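Local coordinates for protein-tyrosine-phosphatase PTP1 (Arabidopsis thaliana, PDB 6KRW) that removes phosphate from phosphotyrosine in proteins, dephosphorylates the MAP kinase MPK6 and modulates plant defence responses, at residues H32-T35 / G36-N40; G242-G245 / T246-I250; K269-A272 / L273-Q277; Q283-D286 / Q287-C291. One frame throughout, in Å; residues are numbered along the deposited sequence.

Contact 1 (H32-T35 / G36-N40)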
loop_
_atom_site.group_PDB
_atom_site.type_symbol
_atom_site.label_atom_id
_atom_site.label_comp_id
_atom_site.label_asym_id
_atom_site.label_seq_id
_atom_site.Cartn_x
_atom_site.Cartn_y
_atom_site.Cartn_z
ATOM N N HIS A 32 6.464 -11.181 20.760
ATOM C CA HIS A 32 5.361 -12.090 21.179
ATOM C C HIS A 32 4.142 -11.822 20.298
ATOM O O HIS A 32 3.485 -12.799 19.873
ATOM C CB HIS A 32 5.048 -11.912 22.672
ATOM C CG HIS A 32 4.170 -12.975 23.237
ATOM N ND1 HIS A 32 2.801 -12.829 23.346
ATOM C CD2 HIS A 32 4.467 -14.185 23.756
ATOM C CE1 HIS A 32 2.290 -13.910 23.896
ATOM N NE2 HIS A 32 3.291 -14.757 24.160
ATOM N N GLU A 33 3.821 -10.554 20.048
ATOM C CA GLU A 33 2.659 -10.229 19.180
ATOM C C GLU A 33 2.855 -10.878 17.805
ATOM O O GLU A 33 1.908 -11.493 17.266
ATOM C CB GLU A 33 2.457 -8.723 19.038
ATOM C CG GLU A 33 2.028 -8.020 20.305
ATOM C CD GLU A 33 1.891 -6.511 20.198
ATOM O OE1 GLU A 33 1.384 -5.890 21.145
ATOM O OE2 GLU A 33 2.326 -5.954 19.168
ATOM N N PHE A 34 4.026 -10.690 17.190
ATOM C CA PHE A 34 4.231 -11.225 15.823
ATOM C C PHE A 34 4.198 -12.757 15.818
ATOM O O PHE A 34 3.610 -13.331 14.889
ATOM C CB PHE A 34 5.524 -10.689 15.202
ATOM C CG PHE A 34 5.613 -10.990 13.739
ATOM C CD1 PHE A 34 4.841 -10.274 12.835
ATOM C CD2 PHE A 34 6.400 -12.029 13.260
ATOM C CE1 PHE A 34 4.893 -10.569 11.483
ATOM C CE2 PHE A 34 6.423 -12.336 11.909
ATOM C CZ PHE A 34 5.686 -11.593 11.020
ATOM N N THR A 35 4.826 -13.396 16.803
ATOM C CA THR A 35 4.778 -14.872 16.904
ATOM C C THR A 35 3.317 -15.335 16.995
ATOM O O THR A 35 2.956 -16.362 16.352
ATOM C CB THR A 35 5.628 -15.344 18.085
ATOM O OG1 THR A 35 6.973 -14.930 17.841
ATOM C CG2 THR A 35 5.581 -16.843 18.245
ATOM N N GLY A 36 2.498 -14.612 17.756
ATOM C CA GLY A 36 1.066 -14.957 17.869
ATOM C C GLY A 36 0.345 -14.801 16.542
ATOM O O GLY A 36 -0.493 -15.645 16.185
ATOM N N LEU A 37 0.606 -13.717 15.821
ATOM C CA LEU A 37 0.007 -13.526 14.481
ATOM C C LEU A 37 0.414 -14.684 13.573
ATOM O O LEU A 37 -0.430 -15.191 12.828
ATOM C CB LEU A 37 0.471 -12.193 13.882
ATOM C CG LEU A 37 -0.141 -10.942 14.501
ATOM C CD1 LEU A 37 0.641 -9.693 14.109
ATOM C CD2 LEU A 37 -1.613 -10.802 14.110
ATOM N N GLN A 38 1.681 -15.083 13.593
ATOM C CA GLN A 38 2.134 -16.186 12.718
ATOM C C GLN A 38 1.456 -17.502 13.126
ATOM O O GLN A 38 1.120 -18.287 12.237
ATOM C CB GLN A 38 3.658 -16.287 12.770
ATOM C CG GLN A 38 4.381 -15.077 12.200
ATOM C CD GLN A 38 4.098 -14.891 10.735
ATOM O OE1 GLN A 38 3.065 -14.321 10.361
ATOM N NE2 GLN A 38 5.012 -15.357 9.901
ATOM N N ALA A 39 1.234 -17.723 14.417
ATOM C CA ALA A 39 0.552 -18.958 14.889
ATOM C C ALA A 39 -0.873 -19.015 14.328
ATOM O O ALA A 39 -1.384 -20.117 14.103
ATOM C CB ALA A 39 0.567 -19.017 16.398
ATOM N N ASN A 40 -1.498 -17.861 14.126
ATOM C CA ASN A 40 -2.903 -17.751 13.663
ATOM C C ASN A 40 -2.963 -17.504 12.151
ATOM O O ASN A 40 -3.998 -16.999 11.669
ATOM C CB ASN A 40 -3.637 -16.670 14.458
ATOM C CG ASN A 40 -3.889 -17.076 15.900
ATOM O OD1 ASN A 40 -4.220 -18.229 16.180
ATOM N ND2 ASN A 40 -3.744 -16.139 16.826
#
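F34 O takes the amide of Q38 at 2.9 Å from N to O, and the same i to i+4 pattern joins G36 N to H32 O, L37 N to E33 O and A39 N to T35 O. All four bonds have the moderately bent geometry of regular alpha-helix, the last turns of helix 27-39 before N40 departs from helical geometry. The main side-chain meeting is F34 with Q38. Q38 carries CG beside its own backbone N (chi1 -65°) and bends again at chi2, which brings CG to 3.4 Å from F34 CE2 and 3.3 Å from F34 O. The amide lies obliquely against the CE2-CZ side of the ring, with Q38 CD 3.6 Å from F34 CE2 and the two planes 23° apart. At the CD1 corner, across the ring from CE2, L37 CD1 approaches F34 CD1 more loosely, at 4.4 Å, while L37 CG rests 3.5 Å from E33 O. Polar ends look elsewhere: Q38 OE1 accepts from R275, T35 OG1 bonds to A31 O, and the E33 carboxylate pairs with K23, Y288 and Y292. F34 is buried against R275 and M285. With OE1 bonded to R275 and CG and CD against the ring, the rotation of the Q38 amide is probably restricted, and the positive charge of R275 would probably polarise its C=O bond.

Contact 2 (G242-G245 / T246-I250)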
loop_
_atom_site.group_PDB
_atom_site.type_symbol
_atom_site.label_atom_id
_atom_site.label_comp_id
_atom_site.label_asym_id
_atom_site.label_seq_id
_atom_site.Cartn_x
_atom_site.Cartn_y
_atom_site.Cartn_z
ATOM N N GLY A 242 4.245 -7.687 2.008
ATOM C CA GLY A 242 5.203 -7.471 3.106
ATOM C C GLY A 242 5.487 -5.993 3.294
ATOM O O GLY A 242 5.053 -5.402 4.284
ATOM N N ARG A 243 6.223 -5.414 2.346
ATOM C CA ARG A 243 6.482 -3.965 2.396
ATOM C C ARG A 243 5.156 -3.211 2.313
ATOM O O ARG A 243 4.967 -2.302 3.034
ATOM C CB ARG A 243 7.462 -3.627 1.266
ATOM C CG ARG A 243 8.836 -4.249 1.504
ATOM C CD ARG A 243 9.733 -4.200 0.281
ATOM N NE ARG A 243 9.352 -5.174 -0.734
ATOM C CZ ARG A 243 10.026 -5.375 -1.856
ATOM N NH1 ARG A 243 11.152 -4.699 -2.094
ATOM N NH2 ARG A 243 9.609 -6.253 -2.735
ATOM N N THR A 244 4.266 -3.644 1.434
ATOM C CA THR A 244 2.945 -3.007 1.255
ATOM C C THR A 244 2.169 -3.016 2.578
ATOM O O THR A 244 1.673 -2.003 2.974
ATOM C CB THR A 244 2.174 -3.751 0.172
ATOM O OG1 THR A 244 2.816 -3.496 -1.068
ATOM C CG2 THR A 244 0.728 -3.311 0.064
ATOM N N GLY A 245 2.086 -4.166 3.236
ATOM C CA GLY A 245 1.334 -4.231 4.503
ATOM C C GLY A 245 1.954 -3.377 5.583
ATOM O O GLY A 245 1.244 -2.754 6.370
ATOM N N THR A 246 3.292 -3.342 5.639
ATOM C CA THR A 246 4.009 -2.527 6.633
ATOM C C THR A 246 3.669 -1.051 6.386
ATOM O O THR A 246 3.359 -0.363 7.332
ATOM C CB THR A 246 5.508 -2.842 6.556
ATOM O OG1 THR A 246 5.743 -4.243 6.718
ATOM C CG2 THR A 246 6.316 -2.072 7.574
ATOM N N TYR A 247 3.809 -0.560 5.141
ATOM C CA TYR A 247 3.483 0.859 4.863
ATOM C C TYR A 247 2.025 1.140 5.264
ATOM O O TYR A 247 1.729 2.120 5.950
ATOM C CB TYR A 247 3.732 1.268 3.404
ATOM C CG TYR A 247 3.314 2.697 3.258
ATOM C CD1 TYR A 247 4.159 3.724 3.693
ATOM C CD2 TYR A 247 2.058 3.032 2.807
ATOM C CE1 TYR A 247 3.700 5.020 3.720
ATOM C CE2 TYR A 247 1.592 4.329 2.827
ATOM C CZ TYR A 247 2.437 5.325 3.271
ATOM O OH TYR A 247 1.923 6.551 3.370
ATOM N N CYS A 248 1.108 0.296 4.807
ATOM C CA CYS A 248 -0.338 0.511 5.115
ATOM C C CYS A 248 -0.541 0.573 6.642
ATOM O O CYS A 248 -1.321 1.384 7.105
ATOM C CB CYS A 248 -1.189 -0.587 4.498
ATOM S SG CYS A 248 -1.284 -0.502 2.698
ATOM N N ALA A 249 0.134 -0.288 7.405
ATOM C CA ALA A 249 -0.040 -0.316 8.870
ATOM C C ALA A 249 0.390 1.015 9.475
ATOM O O ALA A 249 -0.260 1.541 10.394
ATOM C CB ALA A 249 0.668 -1.481 9.489
ATOM N N ILE A 250 1.514 1.564 9.003
ATOM C CA ILE A 250 2.002 2.852 9.575
ATOM C C ILE A 250 1.009 3.962 9.229
ATOM O O ILE A 250 0.583 4.727 10.125
ATOM C CB ILE A 250 3.420 3.139 9.051
ATOM C CG1 ILE A 250 4.411 2.055 9.487
ATOM C CG2 ILE A 250 3.861 4.555 9.451
ATOM C CD1 ILE A 250 5.709 2.012 8.649
#
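The first turns of helix 242-259 continue directly from the phosphate-binding loop of the protein tyrosine phosphatase fold, the P-loop that carries the nucleophile C237; G242 and R243 belong by similarity to the substrate site. T246 is tied back to G242 twice: its N lies 3.0 Å from G242 O, and its hydroxyl OG1 donates to that oxygen at 2.8 Å. The two donors come from opposite faces of the carbonyl plane, the hydroxyl tilted 33° from it. This is possible because OG1 sits beside the backbone N of T246, chi1 being -55°, and so faces the preceding turn. Straighter bonds follow, Y247 N to R243 O at 174° and C248 N to T244 O nearly as straight. The guanidinium of R243 donates through NH1 to W204 O, while G242 N and R243 NE both bond to a citrate, probably from the crystallisation liquor, consistent with a pocket made for an anion. All the touching residues are buried. Y247 turns its ring to helix 214-223 and bonds through OH to H251, while T246 meets Q287, F290 and C291 of helix 285-303. Further along, C248 SG comes within 3.3 Å of T244 O, and A249 CB lies 3.4 Å from G245 O.

Contact 3 (K269-A272 / L273-Q277)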
loop_
_atom_site.group_PDB
_atom_site.type_symbol
_atom_site.label_atom_id
_atom_site.label_comp_id
_atom_site.label_asym_id
_atom_site.label_seq_id
_atom_site.Cartn_x
_atom_site.Cartn_y
_atom_site.Cartn_z
ATOM N N LYS A 269 -3.860 -6.168 16.391
ATOM C CA LYS A 269 -5.257 -6.247 15.897
ATOM C C LYS A 269 -5.377 -5.645 14.500
ATOM O O LYS A 269 -6.040 -6.212 13.615
ATOM C CB LYS A 269 -6.158 -5.551 16.905
ATOM C CG LYS A 269 -7.640 -5.688 16.634
ATOM C CD LYS A 269 -8.484 -5.003 17.695
ATOM C CE LYS A 269 -9.945 -5.376 17.651
ATOM N NZ LYS A 269 -10.613 -4.737 16.500
ATOM N N THR A 270 -4.674 -4.525 14.252
ATOM C CA THR A 270 -4.686 -3.931 12.902
ATOM C C THR A 270 -4.105 -4.902 11.887
ATOM O O THR A 270 -4.654 -5.046 10.797
ATOM C CB THR A 270 -3.926 -2.601 12.908
ATOM O OG1 THR A 270 -4.608 -1.702 13.768
ATOM C CG2 THR A 270 -3.811 -2.030 11.503
ATOM N N VAL A 271 -2.939 -5.478 12.207
ATOM C CA VAL A 271 -2.312 -6.412 11.245
ATOM C C VAL A 271 -3.215 -7.640 11.040
ATOM O O VAL A 271 -3.322 -8.114 9.933
ATOM C CB VAL A 271 -0.879 -6.764 11.673
ATOM C CG1 VAL A 271 -0.305 -7.852 10.789
ATOM C CG2 VAL A 271 0.024 -5.524 11.607
ATOM N N ALA A 272 -3.871 -8.122 12.103
ATOM C CA ALA A 272 -4.775 -9.276 11.927
ATOM C C ALA A 272 -5.933 -8.877 10.996
ATOM O O ALA A 272 -6.340 -9.691 10.164
ATOM C CB ALA A 272 -5.310 -9.705 13.279
ATOM N N LEU A 273 -6.450 -7.650 11.150
ATOM C CA LEU A 273 -7.528 -7.175 10.250
ATOM C C LEU A 273 -7.032 -7.090 8.809
ATOM O O LEU A 273 -7.682 -7.525 7.878
ATOM C CB LEU A 273 -8.056 -5.845 10.734
ATOM C CG LEU A 273 -9.167 -5.223 9.895
ATOM C CD1 LEU A 273 -10.359 -6.168 9.722
ATOM C CD2 LEU A 273 -9.641 -3.935 10.556
ATOM N N PHE A 274 -5.819 -6.547 8.658
ATOM C CA PHE A 274 -5.243 -6.493 7.296
ATOM C C PHE A 274 -5.128 -7.887 6.694
ATOM O O PHE A 274 -5.384 -8.066 5.506
ATOM C CB PHE A 274 -3.842 -5.859 7.320
ATOM C CG PHE A 274 -3.773 -4.369 7.456
ATOM C CD1 PHE A 274 -4.888 -3.574 7.662
ATOM C CD2 PHE A 274 -2.537 -3.753 7.347
ATOM C CE1 PHE A 274 -4.769 -2.186 7.732
ATOM C CE2 PHE A 274 -2.434 -2.375 7.473
ATOM C CZ PHE A 274 -3.537 -1.590 7.619
ATOM N N ARG A 275 -4.728 -8.858 7.511
ATOM C CA ARG A 275 -4.581 -10.251 7.024
ATOM C C ARG A 275 -5.942 -10.879 6.654
ATOM O O ARG A 275 -5.970 -11.688 5.761
ATOM C CB ARG A 275 -3.770 -11.069 8.022
ATOM C CG ARG A 275 -2.296 -10.709 8.015
ATOM C CD ARG A 275 -1.580 -11.368 9.155
ATOM N NE ARG A 275 -0.150 -11.175 8.997
ATOM C CZ ARG A 275 0.777 -11.934 9.533
ATOM N NH1 ARG A 275 0.469 -13.001 10.244
ATOM N NH2 ARG A 275 2.060 -11.677 9.347
ATOM N N LYS A 276 -7.028 -10.409 7.271
ATOM C CA LYS A 276 -8.383 -10.852 6.865
ATOM C C LYS A 276 -8.756 -10.217 5.533
ATOM O O LYS A 276 -9.698 -10.671 4.869
ATOM C CB LYS A 276 -9.385 -10.514 7.966
ATOM C CG LYS A 276 -9.239 -11.342 9.232
ATOM C CD LYS A 276 -10.491 -11.432 10.065
ATOM C CE LYS A 276 -11.204 -10.112 10.291
ATOM N NZ LYS A 276 -12.006 -10.143 11.546
ATOM N N GLN A 277 -7.971 -9.199 5.094
ATOM C CA GLN A 277 -8.239 -8.490 3.826
ATOM C C GLN A 277 -7.217 -8.814 2.723
ATOM O O GLN A 277 -7.568 -8.636 1.563
ATOM C CB GLN A 277 -8.337 -6.980 4.081
ATOM C CG GLN A 277 -9.500 -6.659 5.038
ATOM C CD GLN A 277 -9.692 -5.195 5.350
ATOM O OE1 GLN A 277 -9.074 -4.333 4.751
ATOM N NE2 GLN A 277 -10.626 -4.860 6.216
#
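T270 lays its methyl CG2 over one face of the F274 ring, a CH-pi contact 4.1 Å from the centroid and 20° off the ring normal. The methyl is offset toward the rim, 3.9 Å from both F274 CE1 and CZ, and the two side chains run alongside each other. Beside them a second i, i+4 pair forms: V271 CG1 touches R275 NE at 3.8 Å, approaching the guanidinium obliquely, and the R275 chain starts out close to the V271 carbonyl, its CG 3.4 Å from V271 O. R275 is extended from CG to NE (chi2 and chi3 both 171°), which carries the charged group well beyond the helix backbone. Behind these contacts stands the backbone: F274 N bonds to T270 O at 2.9 Å and R275 N to V271 O at the same length, whereas the K276 N to A272 O bond is longer, 3.1 Å, and more bent, at 140°. Outer partners fix the polar ends: R256 donates to T270 OG1, and R275 donates to M281 O and V282 O. Helix 267-277 thus lies between neighbours, F274 reaching C248, A249 and N252 of helix 242-259 and I95 of strand 92-95, while V271, A272 and R275 pack on L37 of helix 27-39.

Contact 4 (Q283-D286 / Q287-C291)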
loop_
_atom_site.group_PDB
_atom_site.type_symbol
_atom_site.label_atom_id
_atom_site.label_comp_id
_atom_site.label_asym_id
_atom_site.label_seq_id
_atom_site.Cartn_x
_atom_site.Cartn_y
_atom_site.Cartn_z
ATOM N N GLN A 283 5.169 -9.252 6.391
ATOM C CA GLN A 283 5.752 -10.595 6.187
ATOM C C GLN A 283 6.728 -11.020 7.280
ATOM O O GLN A 283 6.807 -12.233 7.534
ATOM C CB GLN A 283 6.370 -10.676 4.799
ATOM C CG GLN A 283 5.324 -10.870 3.727
ATOM C CD GLN A 283 4.982 -12.333 3.688
ATOM O OE1 GLN A 283 5.791 -13.155 3.262
ATOM N NE2 GLN A 283 3.774 -12.655 4.138
ATOM N N THR A 284 7.459 -10.106 7.894
ATOM C CA THR A 284 8.562 -10.560 8.783
ATOM C C THR A 284 8.502 -9.878 10.143
ATOM O O THR A 284 7.928 -8.810 10.256
ATOM C CB THR A 284 9.935 -10.311 8.146
ATOM O OG1 THR A 284 10.169 -8.908 8.156
ATOM C CG2 THR A 284 10.060 -10.839 6.732
ATOM N N MET A 285 9.187 -10.462 11.115
ATOM C CA MET A 285 9.233 -9.836 12.457
ATOM C C MET A 285 10.003 -8.509 12.372
ATOM O O MET A 285 9.604 -7.561 13.049
ATOM C CB MET A 285 9.876 -10.781 13.475
ATOM C CG MET A 285 9.831 -10.251 14.891
ATOM S SD MET A 285 10.580 -11.364 16.113
ATOM C CE MET A 285 9.325 -12.640 16.178
ATOM N N ASP A 286 11.042 -8.414 11.534
ATOM C CA ASP A 286 11.722 -7.109 11.368
ATOM C C ASP A 286 10.770 -6.063 10.779
ATOM O O ASP A 286 10.807 -4.907 11.235
ATOM C CB ASP A 286 12.983 -7.249 10.511
ATOM C CG ASP A 286 14.147 -7.891 11.228
ATOM O OD1 ASP A 286 14.105 -8.001 12.476
ATOM O OD2 ASP A 286 15.089 -8.272 10.534
ATOM N N GLN A 287 9.883 -6.455 9.858
ATOM C CA GLN A 287 8.900 -5.500 9.301
ATOM C C GLN A 287 7.932 -5.064 10.398
ATOM O O GLN A 287 7.572 -3.912 10.429
ATOM C CB GLN A 287 8.174 -6.102 8.098
ATOM C CG GLN A 287 9.054 -6.076 6.850
ATOM C CD GLN A 287 8.473 -6.860 5.705
ATOM O OE1 GLN A 287 7.394 -7.442 5.822
ATOM N NE2 GLN A 287 9.168 -6.884 4.577
ATOM N N TYR A 288 7.535 -5.995 11.271
ATOM C CA TYR A 288 6.608 -5.654 12.364
ATOM C C TYR A 288 7.275 -4.674 13.322
ATOM O O TYR A 288 6.671 -3.705 13.718
ATOM C CB TYR A 288 6.152 -6.961 13.026
ATOM C CG TYR A 288 5.012 -6.785 13.988
ATOM C CD1 TYR A 288 3.738 -6.513 13.516
ATOM C CD2 TYR A 288 5.208 -6.854 15.346
ATOM C CE1 TYR A 288 2.679 -6.336 14.385
ATOM C CE2 TYR A 288 4.144 -6.706 16.225
ATOM C CZ TYR A 288 2.888 -6.396 15.741
ATOM O OH TYR A 288 1.810 -6.247 16.591
ATOM N N PHE A 289 8.542 -4.912 13.643
ATOM C CA PHE A 289 9.315 -3.962 14.490
ATOM C C PHE A 289 9.406 -2.606 13.783
ATOM O O PHE A 289 9.287 -1.557 14.437
ATOM C CB PHE A 289 10.707 -4.514 14.819
ATOM C CG PHE A 289 10.745 -5.297 16.101
ATOM C CD1 PHE A 289 10.990 -4.667 17.312
ATOM C CD2 PHE A 289 10.537 -6.663 16.102
ATOM C CE1 PHE A 289 11.035 -5.391 18.489
ATOM C CE2 PHE A 289 10.549 -7.381 17.293
ATOM C CZ PHE A 289 10.820 -6.750 18.480
ATOM N N PHE A 290 9.629 -2.624 12.475
ATOM C CA PHE A 290 9.762 -1.357 11.708
ATOM C C PHE A 290 8.457 -0.559 11.798
ATOM O O PHE A 290 8.494 0.655 11.900
ATOM C CB PHE A 290 10.181 -1.656 10.271
ATOM C CG PHE A 290 10.412 -0.434 9.421
ATOM C CD1 PHE A 290 11.618 0.253 9.476
ATOM C CD2 PHE A 290 9.439 0.040 8.566
ATOM C CE1 PHE A 290 11.819 1.385 8.696
ATOM C CE2 PHE A 290 9.640 1.168 7.785
ATOM C CZ PHE A 290 10.847 1.844 7.851
ATOM N N CYS A 291 7.301 -1.254 11.787
ATOM C CA CYS A 291 5.993 -0.576 11.966
ATOM C C CYS A 291 6.025 0.204 13.278
ATOM O O CYS A 291 5.686 1.359 13.309
ATOM C CB CYS A 291 4.829 -1.561 12.111
ATOM S SG CYS A 291 4.344 -2.410 10.604
#
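T284 and Q287 form a capping box at the start of helix 285-303. In its hydrogen bonds, Q287 N donates to T284 OG1 at 3.0 Å; T284 is the N-cap, and chi1 of 71° sets its hydroxyl between backbone N and carbonyl carbon, facing the first turn. The return bond of the box, T284 N to Q287 OE1, is weak at 3.4 Å. The same oxygen, on a side chain extended beyond CG, takes a shorter bond from Q283 N, 2.9 Å, the donor lying nearly in line with the amide C=O (168°). Ordinary helical bonds take over with Y288 N to T284 O. Among apolar and aromatic contacts, M285 in the conformer described lies alongside F289: its CG is 3.8 Å from F289 CE2, and SD stands at the ring edge, 5.5 Å from the centroid, a Met-aromatic contact that may not hold in its other conformer. M285 O meets the same ring in its plane, 3.3 Å from F289 CD2. Outside, Q283 NE2 donates to G280 O, and Y288 packs on L267 and A268. NE2 of Q287 donates to G208 O and to a bound citrate; bonds at both OE1 and NE2 define the rotation of this amide, consistent with the cap ordering Q287 and Q283, a substrate-binding residue by similarity, beside the pocket.

In the fold
The contacts lie on four helices, of which 242-259 and 285-303 border the catalytic pocket. Contacts 2 and 4 are the nearest pair, their centres about 9 Å apart, and both bond the citrate, through G242 and R243 in contact 2 and Q287 in contact 4. G242 CA touches Q283 CG at 3.5 Å and T246 OG1 lies 3.4 Å from Q287 CB. T244 brings contact 2 to within about 3 Å of C237, side chain to side chain. Contact 1 lies farther out, with its centre about 17 Å from that of contact 2, and connects through the others: E33 OE2 probably bonds to Y288 OH of contact 4 at 2.6 Å, and Q38 OE1 to R275 NH1 of contact 3 at 2.9 Å. Contact 3 reaches the helix of contact 2 through F274 CE2, 3.3 Å from A249 N.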